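Long-range contact in putative decarboxylase involved in desferrioxamine biosynthesis (Erwinia amylovora, PDB 5O5C), which probably decarboxylates lysine with the help of pyridoxal 5'-phosphate, an early step in making the siderophore desferrioxamine: residues 241-253 with 275-287. Sequence-based numbering, arbitrary orientation.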
# COMPACT_ATOMS: atom_id res chain seq x y z
N ARG B 241 4.55 -27.51 20.87
CA ARG B 241 3.51 -27.10 19.90
C ARG B 241 3.77 -25.79 19.11
O ARG B 241 2.83 -25.15 18.56
CB ARG B 241 2.15 -27.04 20.58
CG ARG B 241 1.68 -28.41 21.03
CD ARG B 241 0.49 -28.31 21.96
NE ARG B 241 -0.70 -28.08 21.17
CZ ARG B 241 -1.90 -27.77 21.63
NH1 ARG B 241 -2.15 -27.57 22.93
NH2 ARG B 241 -2.89 -27.63 20.74
N TYR B 242 5.05 -25.40 19.05
CA TYR B 242 5.51 -24.26 18.28
C TYR B 242 4.88 -22.89 18.65
O TYR B 242 4.90 -21.95 17.83
CB TYR B 242 5.34 -24.58 16.80
CG TYR B 242 6.16 -25.78 16.39
CD1 TYR B 242 7.54 -25.66 16.14
CD2 TYR B 242 5.59 -27.05 16.35
CE1 TYR B 242 8.32 -26.74 15.81
CE2 TYR B 242 6.37 -28.16 16.01
CZ TYR B 242 7.73 -28.01 15.75
OH TYR B 242 8.47 -29.09 15.36
N ARG B 243 4.33 -22.82 19.86
CA ARG B 243 3.89 -21.60 20.52
C ARG B 243 5.01 -21.04 21.34
O ARG B 243 5.76 -21.82 21.96
CB ARG B 243 2.75 -21.87 21.49
CG ARG B 243 1.55 -22.54 20.88
CD ARG B 243 0.49 -22.83 21.92
NE ARG B 243 -0.62 -23.54 21.33
CZ ARG B 243 -1.55 -24.24 21.98
NH1 ARG B 243 -1.54 -24.36 23.31
NH2 ARG B 243 -2.50 -24.86 21.29
N MET B 244 5.11 -19.71 21.37
CA MET B 244 6.06 -19.05 22.22
C MET B 244 5.97 -19.51 23.69
O MET B 244 4.92 -19.51 24.30
CB MET B 244 5.88 -17.54 22.15
CG MET B 244 6.82 -16.78 23.07
SD MET B 244 6.41 -15.05 23.14
CE MET B 244 7.60 -14.50 24.28
N ASP B 245 7.11 -19.83 24.27
CA ASP B 245 7.16 -20.32 25.65
C ASP B 245 7.30 -19.19 26.65
O ASP B 245 8.32 -18.53 26.70
CB ASP B 245 8.34 -21.26 25.77
CG ASP B 245 8.43 -21.90 27.14
OD1 ASP B 245 7.87 -21.39 28.14
OD2 ASP B 245 9.11 -22.93 27.20
N VAL B 246 6.30 -18.99 27.48
CA VAL B 246 6.24 -17.83 28.37
C VAL B 246 7.27 -17.88 29.49
O VAL B 246 7.73 -16.85 29.91
CB VAL B 246 4.85 -17.59 28.97
CG1 VAL B 246 3.80 -17.58 27.88
CG2 VAL B 246 4.48 -18.65 30.02
N ASP B 247 7.61 -19.09 29.95
CA ASP B 247 8.78 -19.33 30.84
C ASP B 247 10.05 -18.79 30.20
O ASP B 247 10.86 -18.12 30.88
CB ASP B 247 8.99 -20.83 31.17
CG ASP B 247 7.85 -21.44 32.01
OD1 ASP B 247 7.07 -20.70 32.66
OD2 ASP B 247 7.75 -22.68 32.00
N CYS B 248 10.22 -19.08 28.90
CA CYS B 248 11.41 -18.59 28.20
C CYS B 248 11.35 -17.06 28.04
O CYS B 248 12.40 -16.43 27.99
CB CYS B 248 11.58 -19.24 26.83
SG CYS B 248 11.82 -21.03 26.86
N LEU B 249 10.15 -16.49 27.86
CA LEU B 249 9.98 -15.02 27.77
C LEU B 249 10.42 -14.38 29.08
O LEU B 249 11.20 -13.42 29.07
CB LEU B 249 8.54 -14.63 27.52
CG LEU B 249 8.16 -13.13 27.44
CD1 LEU B 249 9.00 -12.38 26.41
CD2 LEU B 249 6.67 -12.85 27.21
N LYS B 250 9.91 -14.94 30.19
CA LYS B 250 10.23 -14.49 31.57
C LYS B 250 11.75 -14.44 31.67
O LYS B 250 12.36 -13.37 31.89
CB LYS B 250 9.56 -15.45 32.59
CG LYS B 250 9.39 -14.95 34.03
CD LYS B 250 8.32 -15.75 34.80
CE LYS B 250 8.64 -17.25 34.89
NZ LYS B 250 7.71 -18.01 35.78
N GLN B 251 12.37 -15.57 31.36
CA GLN B 251 13.85 -15.68 31.35
C GLN B 251 14.53 -14.63 30.47
O GLN B 251 15.57 -14.05 30.84
CB GLN B 251 14.26 -17.10 30.91
CG GLN B 251 13.96 -18.15 31.96
CD GLN B 251 14.83 -17.99 33.20
OE1 GLN B 251 14.43 -17.38 34.19
NE2 GLN B 251 16.04 -18.52 33.13
N GLU B 252 13.97 -14.39 29.30
CA GLU B 252 14.56 -13.35 28.42
C GLU B 252 14.44 -11.95 28.96
O GLU B 252 15.36 -11.17 28.85
CB GLU B 252 13.99 -13.40 27.01
CG GLU B 252 14.97 -13.95 25.99
CD GLU B 252 15.03 -15.43 25.97
OE1 GLU B 252 14.12 -16.05 26.57
OE2 GLU B 252 15.96 -15.98 25.32
N VAL B 253 13.28 -11.63 29.53
CA VAL B 253 13.05 -10.32 30.10
C VAL B 253 14.01 -10.06 31.27
O VAL B 253 14.53 -8.95 31.39
CB VAL B 253 11.58 -10.14 30.52
CG1 VAL B 253 11.40 -8.90 31.38
CG2 VAL B 253 10.68 -10.06 29.29
N PHE B 275 3.57 -22.48 10.97
CA PHE B 275 2.92 -23.51 11.82
C PHE B 275 1.45 -23.21 12.13
O PHE B 275 0.65 -24.13 12.48
CB PHE B 275 3.69 -23.68 13.16
CG PHE B 275 4.97 -24.44 13.01
CD1 PHE B 275 6.17 -23.78 12.67
CD2 PHE B 275 4.97 -25.84 13.11
CE1 PHE B 275 7.33 -24.49 12.45
CE2 PHE B 275 6.14 -26.55 12.88
CZ PHE B 275 7.32 -25.88 12.54
N GLY B 276 1.05 -21.95 11.94
CA GLY B 276 -0.31 -21.54 12.28
C GLY B 276 -0.56 -21.58 13.78
O GLY B 276 -1.70 -21.73 14.23
N SER B 277 0.52 -21.48 14.54
CA SER B 277 0.51 -21.70 15.96
C SER B 277 0.12 -20.34 16.59
O SER B 277 0.40 -19.29 16.04
CB SER B 277 1.87 -22.27 16.41
OG SER B 277 3.01 -21.42 16.09
N ILE B 278 -0.53 -20.41 17.74
CA ILE B 278 -1.10 -19.26 18.42
C ILE B 278 -0.31 -19.17 19.70
O ILE B 278 -0.39 -20.10 20.51
CB ILE B 278 -2.61 -19.47 18.69
CG1 ILE B 278 -3.41 -19.35 17.37
CG2 ILE B 278 -3.14 -18.46 19.69
CD1 ILE B 278 -4.73 -20.09 17.33
N ASP B 279 0.48 -18.10 19.86
CA ASP B 279 1.17 -17.81 21.12
C ASP B 279 0.10 -17.64 22.27
O ASP B 279 -1.08 -17.40 22.00
CB ASP B 279 2.09 -16.57 21.00
CG ASP B 279 3.28 -16.75 19.99
OD1 ASP B 279 3.64 -17.88 19.61
OD2 ASP B 279 3.85 -15.72 19.54
N PRO B 280 0.50 -17.85 23.54
CA PRO B 280 -0.46 -17.80 24.71
C PRO B 280 -0.73 -16.37 25.07
O PRO B 280 0.12 -15.70 25.70
CB PRO B 280 0.30 -18.51 25.85
CG PRO B 280 1.66 -18.71 25.37
CD PRO B 280 1.81 -18.44 23.91
N LEU B 281 -1.87 -15.85 24.64
CA LEU B 281 -2.09 -14.41 24.68
C LEU B 281 -2.23 -13.91 26.09
O LEU B 281 -1.57 -12.91 26.48
CB LEU B 281 -3.29 -14.05 23.81
CG LEU B 281 -3.08 -14.37 22.31
CD1 LEU B 281 -4.30 -13.95 21.50
CD2 LEU B 281 -1.83 -13.68 21.76
N GLY B 282 -3.07 -14.60 26.86
CA GLY B 282 -3.28 -14.30 28.27
C GLY B 282 -2.02 -14.21 29.09
O GLY B 282 -1.77 -13.22 29.74
N ALA B 283 -1.18 -15.23 29.03
CA ALA B 283 0.08 -15.22 29.77
C ALA B 283 1.04 -14.07 29.35
O ALA B 283 1.58 -13.35 30.18
CB ALA B 283 0.74 -16.54 29.62
N ILE B 284 1.19 -13.88 28.05
CA ILE B 284 2.00 -12.79 27.55
C ILE B 284 1.53 -11.43 28.05
O ILE B 284 2.34 -10.58 28.31
CB ILE B 284 2.14 -12.84 26.01
CG1 ILE B 284 2.89 -14.10 25.62
CG2 ILE B 284 2.92 -11.65 25.51
CD1 ILE B 284 2.88 -14.45 24.15
N SER B 285 0.23 -11.23 28.12
CA SER B 285 -0.38 -9.96 28.50
C SER B 285 -0.17 -9.65 30.00
O SER B 285 -0.04 -8.49 30.36
CB SER B 285 -1.87 -9.99 28.17
OG SER B 285 -2.54 -8.85 28.68
N GLU B 286 -0.15 -10.68 30.84
CA GLU B 286 0.21 -10.55 32.28
C GLU B 286 1.71 -10.16 32.45
O GLU B 286 2.07 -9.23 33.19
CB GLU B 286 -0.10 -11.85 33.07
CG GLU B 286 -1.24 -12.71 32.52
CD GLU B 286 -1.83 -13.70 33.51
OE1 GLU B 286 -1.11 -14.11 34.46
OE2 GLU B 286 -3.01 -14.09 33.33
N LEU B 287 2.59 -10.82 31.72
CA LEU B 287 3.99 -10.45 31.76
C LEU B 287 4.17 -9.00 31.31
O LEU B 287 4.85 -8.20 31.97
CB LEU B 287 4.84 -11.41 30.91
CG LEU B 287 6.34 -11.41 31.22
CD1 LEU B 287 6.97 -12.79 31.09
CD2 LEU B 287 7.11 -10.41 30.38
O HOH W 1 5.30 -19.13 17.92
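The rings of Tyr242 and Phe275 lie almost flat on each other, centroids 3.8 Å apart and planes 12° from parallel, with Phe275 CE2 over the middle of the tyrosine ring. Tyr238, meeting Tyr242, and His428, edge-to-face with Phe275, extend the pair into an aromatic cluster. Next to the stack, Ser277 OG donates to Tyr242 O (2.6 Å) from above the carbonyl plane. In Ser277, chi1 of 58° sets OG between the residue's own N and carbonyl carbon, and OG is also hydrogen-bonded to Thr272 OG1. A water donates to both Tyr242 O and Asp279 OD1. That carboxylate oxygen also accepts a nearly straight bond from Met244 N (2.9 Å, 169°), from above the carboxylate plane, while OD2 takes Thr269 N: one short acid thus ties a loop to the central sheet. Arg243 lays its extended chain past Ile278 O, with CG 3.1 Å from that oxygen, and ends in a salt bridge with Glu431.

Beyond the loops, the axes of 246-253 and 281-287 run nearly parallel and come within 10.5 Å. Val246 CG1 meets Pro280 CG tightly (3.5 Å) and touches Ala283 CB. Leu287 is a knob among Val246, Leu249, Lys250 and Val253, its CD1 against Lys250 CA and CD2 against Val253 CG2. In this fold-type I decarboxylase, ring stacking and hydrogen bonds therefore hold the loops, whereas apolar packing joins the helices that follow.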